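Local structure of putative sugar ABC transport system, substrate-binding protein (Bordetella parapertussis, 5IX8) at residues K141-V146 against A171-A176; A201-T206 against P225-T230. The protein probably binds a carbohydrate in the periplasm and delivers it to an ABC transporter for uptake. One frame throughout, in Å; residues are numbered along the deposited sequence. Where two conformers were deposited one is given.

Interaction 1 (K141-V146 against A171-A176); sequences KQVIVV and AKLTPA
Gln142 and Val143 pair in parallel with Lys172 and Leu173 where a beta-alpha-beta unit closes: strand 142-145 runs into helix 154-168, and the chain returns as the short edge strand 172-173 of one lobe of this periplasmic-binding-protein fold. The ladder begins with Lys172 N on Lys141 O, 2.9 Å and almost straight at 174°. Val143 N then gives its hydrogen to Lys172 O at 2.8 Å, and Val143 O takes one from Thr174 N at 2.9 Å.

Past that bond the regular pattern stops, and Thr174 finishes it with its side chain. With chi1 at 67°, OG1 is tucked between its own backbone N and carbonyl carbon and accepts the hydrogen of Val145 N, N to OG1 3.0 Å, a place the Thr174 carbonyl would fill in an unbroken parallel ladder. The same hydroxyl donates to Pro175 O, so it accepts one bond and gives one, which together hold its rotation.

On the face with Val143, Leu173 and Val145, apolar side chains pack beneath helix 154-168, where Phe162 and Ala166 meet Leu173. Val143 and Leu173 lie side by side and point the same way, with Leu173 CD1 3.9 Å from Val143 CB. Val145 comes across at a slant, its CG2 reaching Leu173 CG at 3.7 Å. On the other face, Gln142 and Lys172 touch loosely through CG and CB before the lysine chain leads away, while Gln142 also meets Thr198 and Asp200. Val145's two methyls divide the work: CG2 is beside the backbone N and serves Leu173, whereas CG1, anti to that N (chi1 176°), rests 3.8 Å from Ala176 CB.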
# COMPACT_ATOMS: atom_id res chain seq x y z
N LYS A 141 16.71 -4.89 22.68
CA LYS A 141 15.67 -5.91 22.69
C LYS A 141 15.53 -6.55 21.32
O LYS A 141 15.84 -5.94 20.30
CB LYS A 141 14.33 -5.33 23.13
CG LYS A 141 14.42 -4.58 24.46
CD LYS A 141 13.06 -4.09 24.95
CE LYS A 141 13.22 -3.54 26.38
NZ LYS A 141 11.95 -2.99 26.93
N GLN A 142 15.05 -7.80 21.32
CA GLN A 142 14.98 -8.59 20.10
C GLN A 142 13.66 -8.40 19.37
O GLN A 142 12.58 -8.37 19.98
CB GLN A 142 15.19 -10.07 20.39
CG GLN A 142 16.59 -10.35 20.87
CD GLN A 142 16.82 -11.83 21.13
OE1 GLN A 142 16.18 -12.69 20.53
NE2 GLN A 142 17.75 -12.13 22.05
N VAL A 143 13.76 -8.31 18.04
CA VAL A 143 12.65 -8.01 17.15
C VAL A 143 12.58 -9.11 16.10
O VAL A 143 13.54 -9.31 15.33
CB VAL A 143 12.83 -6.64 16.47
CG1 VAL A 143 11.63 -6.34 15.53
CG2 VAL A 143 13.03 -5.50 17.53
N ILE A 144 11.46 -9.83 16.05
CA ILE A 144 11.20 -10.77 14.96
C ILE A 144 10.80 -9.99 13.72
O ILE A 144 9.90 -9.12 13.80
CB ILE A 144 10.08 -11.75 15.35
CG1 ILE A 144 10.59 -12.77 16.37
CG2 ILE A 144 9.51 -12.43 14.09
CD1 ILE A 144 9.47 -13.42 17.23
N VAL A 145 11.41 -10.31 12.58
CA VAL A 145 11.09 -9.67 11.30
C VAL A 145 10.36 -10.68 10.42
O VAL A 145 10.90 -11.75 10.11
CB VAL A 145 12.34 -9.13 10.60
CG1 VAL A 145 11.95 -8.57 9.22
CG2 VAL A 145 13.06 -8.05 11.47
N VAL A 146 9.12 -10.36 10.05
CA VAL A 146 8.30 -11.15 9.11
C VAL A 146 8.14 -10.20 7.93
O VAL A 146 7.27 -9.32 7.98
CB VAL A 146 6.95 -11.56 9.72
CG1 VAL A 146 6.04 -12.28 8.69
CG2 VAL A 146 7.13 -12.47 10.92
N ALA A 171 18.34 -1.96 18.50
CA ALA A 171 17.47 -3.12 18.52
C ALA A 171 18.13 -4.27 17.76
O ALA A 171 18.96 -4.06 16.86
CB ALA A 171 16.11 -2.77 17.91
N LYS A 172 17.81 -5.49 18.16
CA LYS A 172 18.42 -6.71 17.62
C LYS A 172 17.37 -7.44 16.79
O LYS A 172 16.49 -8.11 17.32
CB LYS A 172 18.94 -7.59 18.75
CG LYS A 172 19.84 -6.83 19.74
CD LYS A 172 20.26 -7.70 20.91
CE LYS A 172 21.55 -7.17 21.53
NZ LYS A 172 21.94 -7.92 22.77
N LEU A 173 17.48 -7.32 15.47
CA LEU A 173 16.52 -7.91 14.55
C LEU A 173 16.94 -9.31 14.13
O LEU A 173 18.13 -9.58 14.00
CB LEU A 173 16.39 -7.03 13.29
CG LEU A 173 15.43 -5.83 13.30
CD1 LEU A 173 15.69 -4.93 14.50
CD2 LEU A 173 15.57 -5.03 11.99
N THR A 174 15.95 -10.19 13.95
CA THR A 174 16.21 -11.49 13.30
C THR A 174 16.48 -11.24 11.83
O THR A 174 16.08 -10.21 11.29
CB THR A 174 15.01 -12.44 13.40
OG1 THR A 174 13.93 -11.91 12.61
CG2 THR A 174 14.55 -12.67 14.84
N PRO A 175 17.14 -12.16 11.14
CA PRO A 175 17.19 -12.05 9.67
C PRO A 175 15.79 -12.16 9.09
O PRO A 175 14.85 -12.55 9.76
CB PRO A 175 18.06 -13.23 9.23
CG PRO A 175 18.15 -14.11 10.37
CD PRO A 175 17.91 -13.32 11.63
N ALA A 176 15.66 -11.80 7.82
CA ALA A 176 14.35 -11.71 7.19
C ALA A 176 14.26 -12.74 6.07
O ALA A 176 15.07 -12.73 5.14
CB ALA A 176 14.10 -10.31 6.65

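Interaction 2 (A201-T206 against P225-T230); sequences AEYVFT and PVKVLT
The Tyr203 ring lies alongside the aliphatic chain of Lys227, the two side chains pointing the same way, with CD1 3.9 Å from Lys227 CB. Its hydroxyl goes to Asp136 OD2, which gives its polar end a partner. The Phe205 ring meets Leu229 obliquely, CD1 standing 4.4 Å from Leu229 CB, and stacks with Phe162 from helix 154-168. Leu129 and Leu133 of helix 122-135 pack over this same face of the sheet.

Beneath the rings, strands 201-205 and 227-231 run parallel as the two arms of a beta-alpha-beta unit; the axes of 201-205 and 227-230 come within 4.7 Å at 18°. Their connecting helix 209-221 packs on the opposite face, where Ala215, Val216 and Ala219 receive Val204, Val228 and Val226. There Val204 CG2 touches Val226 CG2 at 4.0 Å. The backbone ladder starts with Lys227 N on Glu202 O and continues with Val204 N on Lys227 O, then Leu229 N on Val204 O at 2.9 Å.

At the next rung Thr206 grips one carbonyl twice. Its N reaches Leu229 O at 3.0 Å, rather bent at 143°, and its OG1 donates to that same Leu229 O at 2.9 Å, in the carbonyl plane on a lone pair. A chi1 of 69° swings the hydroxyl back over its own main chain, within reach of both the Leu229 carbonyl and Thr230. Thr230 OG1 in turn donates to Thr206 OG1 at 2.8 Å.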
# COMPACT_ATOMS: atom_id res chain seq x y z
N ALA A 201 12.33 -12.64 21.91
CA ALA A 201 11.80 -11.50 21.17
C ALA A 201 10.69 -10.78 21.94
O ALA A 201 9.84 -11.41 22.58
CB ALA A 201 11.25 -11.96 19.82
N GLU A 202 10.67 -9.45 21.84
CA GLU A 202 9.63 -8.65 22.49
C GLU A 202 8.80 -7.88 21.47
O GLU A 202 7.82 -7.21 21.86
CB GLU A 202 10.25 -7.68 23.50
CG GLU A 202 10.77 -8.45 24.71
CD GLU A 202 11.48 -7.58 25.71
OE1 GLU A 202 10.80 -6.87 26.47
OE2 GLU A 202 12.72 -7.59 25.72
N TYR A 203 9.13 -7.97 20.20
CA TYR A 203 8.47 -7.22 19.15
C TYR A 203 8.40 -8.10 17.92
O TYR A 203 9.24 -8.98 17.74
CB TYR A 203 9.25 -5.98 18.76
CG TYR A 203 9.39 -5.00 19.88
CD1 TYR A 203 8.39 -4.08 20.12
CD2 TYR A 203 10.52 -4.96 20.69
CE1 TYR A 203 8.50 -3.14 21.15
CE2 TYR A 203 10.65 -4.02 21.72
CZ TYR A 203 9.63 -3.12 21.94
OH TYR A 203 9.72 -2.18 22.95
N VAL A 204 7.43 -7.81 17.06
CA VAL A 204 7.33 -8.44 15.74
C VAL A 204 7.07 -7.34 14.73
O VAL A 204 6.15 -6.52 14.92
CB VAL A 204 6.21 -9.50 15.65
CG1 VAL A 204 6.16 -10.13 14.23
CG2 VAL A 204 6.41 -10.60 16.71
N PHE A 205 7.87 -7.29 13.68
CA PHE A 205 7.65 -6.34 12.60
C PHE A 205 6.98 -7.04 11.43
O PHE A 205 7.42 -8.12 11.04
CB PHE A 205 8.98 -5.74 12.14
CG PHE A 205 8.86 -4.97 10.87
CD1 PHE A 205 8.46 -3.63 10.90
CD2 PHE A 205 9.13 -5.58 9.66
CE1 PHE A 205 8.36 -2.89 9.73
CE2 PHE A 205 9.01 -4.87 8.48
CZ PHE A 205 8.62 -3.50 8.51
N THR A 206 5.95 -6.42 10.87
CA THR A 206 5.26 -6.90 9.67
C THR A 206 5.00 -5.70 8.77
O THR A 206 4.77 -4.58 9.27
CB THR A 206 3.90 -7.58 9.98
OG1 THR A 206 2.97 -6.58 10.43
CG2 THR A 206 4.03 -8.71 11.02
N PRO A 225 3.74 -11.87 25.14
CA PRO A 225 3.32 -10.46 25.18
C PRO A 225 4.12 -9.59 24.22
O PRO A 225 4.54 -8.49 24.60
CB PRO A 225 3.59 -10.07 26.64
CG PRO A 225 4.81 -10.91 27.00
CD PRO A 225 4.58 -12.25 26.30
N VAL A 226 4.33 -10.05 23.01
CA VAL A 226 5.08 -9.24 22.05
C VAL A 226 4.19 -8.12 21.55
O VAL A 226 2.96 -8.25 21.47
CB VAL A 226 5.61 -10.09 20.88
CG1 VAL A 226 6.67 -11.08 21.38
CG2 VAL A 226 4.46 -10.81 20.15
N LYS A 227 4.83 -7.01 21.17
CA LYS A 227 4.16 -5.88 20.56
C LYS A 227 4.41 -5.94 19.06
O LYS A 227 5.54 -6.15 18.63
CB LYS A 227 4.67 -4.54 21.11
CG LYS A 227 4.42 -4.40 22.59
CD LYS A 227 5.08 -3.14 23.13
CE LYS A 227 4.61 -2.89 24.54
NZ LYS A 227 3.11 -2.80 24.52
N VAL A 228 3.35 -5.74 18.28
CA VAL A 228 3.41 -5.91 16.83
C VAL A 228 3.38 -4.54 16.17
O VAL A 228 2.66 -3.64 16.62
CB VAL A 228 2.27 -6.82 16.34
CG1 VAL A 228 2.29 -6.95 14.80
CG2 VAL A 228 2.39 -8.18 17.02
N LEU A 229 4.21 -4.37 15.14
CA LEU A 229 4.20 -3.22 14.25
C LEU A 229 3.69 -3.68 12.91
O LEU A 229 4.05 -4.77 12.44
CB LEU A 229 5.61 -2.64 14.08
CG LEU A 229 6.18 -2.07 15.38
CD1 LEU A 229 7.06 -3.06 16.07
CD2 LEU A 229 6.93 -0.77 15.11
N THR A 230 2.86 -2.85 12.29
CA THR A 230 2.32 -3.24 11.00
C THR A 230 1.90 -1.98 10.25
O THR A 230 2.22 -0.86 10.65
CB THR A 230 1.15 -4.22 11.22
OG1 THR A 230 0.79 -4.85 9.98
CG2 THR A 230 -0.04 -3.50 11.80

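In the fold
Interactions 1 and 2 each close a beta-alpha-beta unit of one sheet, with helix 184-197 carrying the chain from the first to the second; strand order is 172-173, 142-145, 201-205, 227-231, and the centres are about 9 Å apart. Strands 142-145 and 201-205 join them: Gln142 O and Glu202 N are 2.9 Å apart, Ile144 O and Phe205 N 2.7 Å, both probable hydrogen bonds, and Ile144 CD1 packs on Ala201 CB at 3.5 Å. The Cys134-Cys169 disulfide links helix 122-135, which packs on interaction 2, to the chain just before segment 171-176. In this family sugars are generally held in the cleft between two lobes; both contacts lie within the sheet of one lobe, about 22 and 20 Å from the chain's centre.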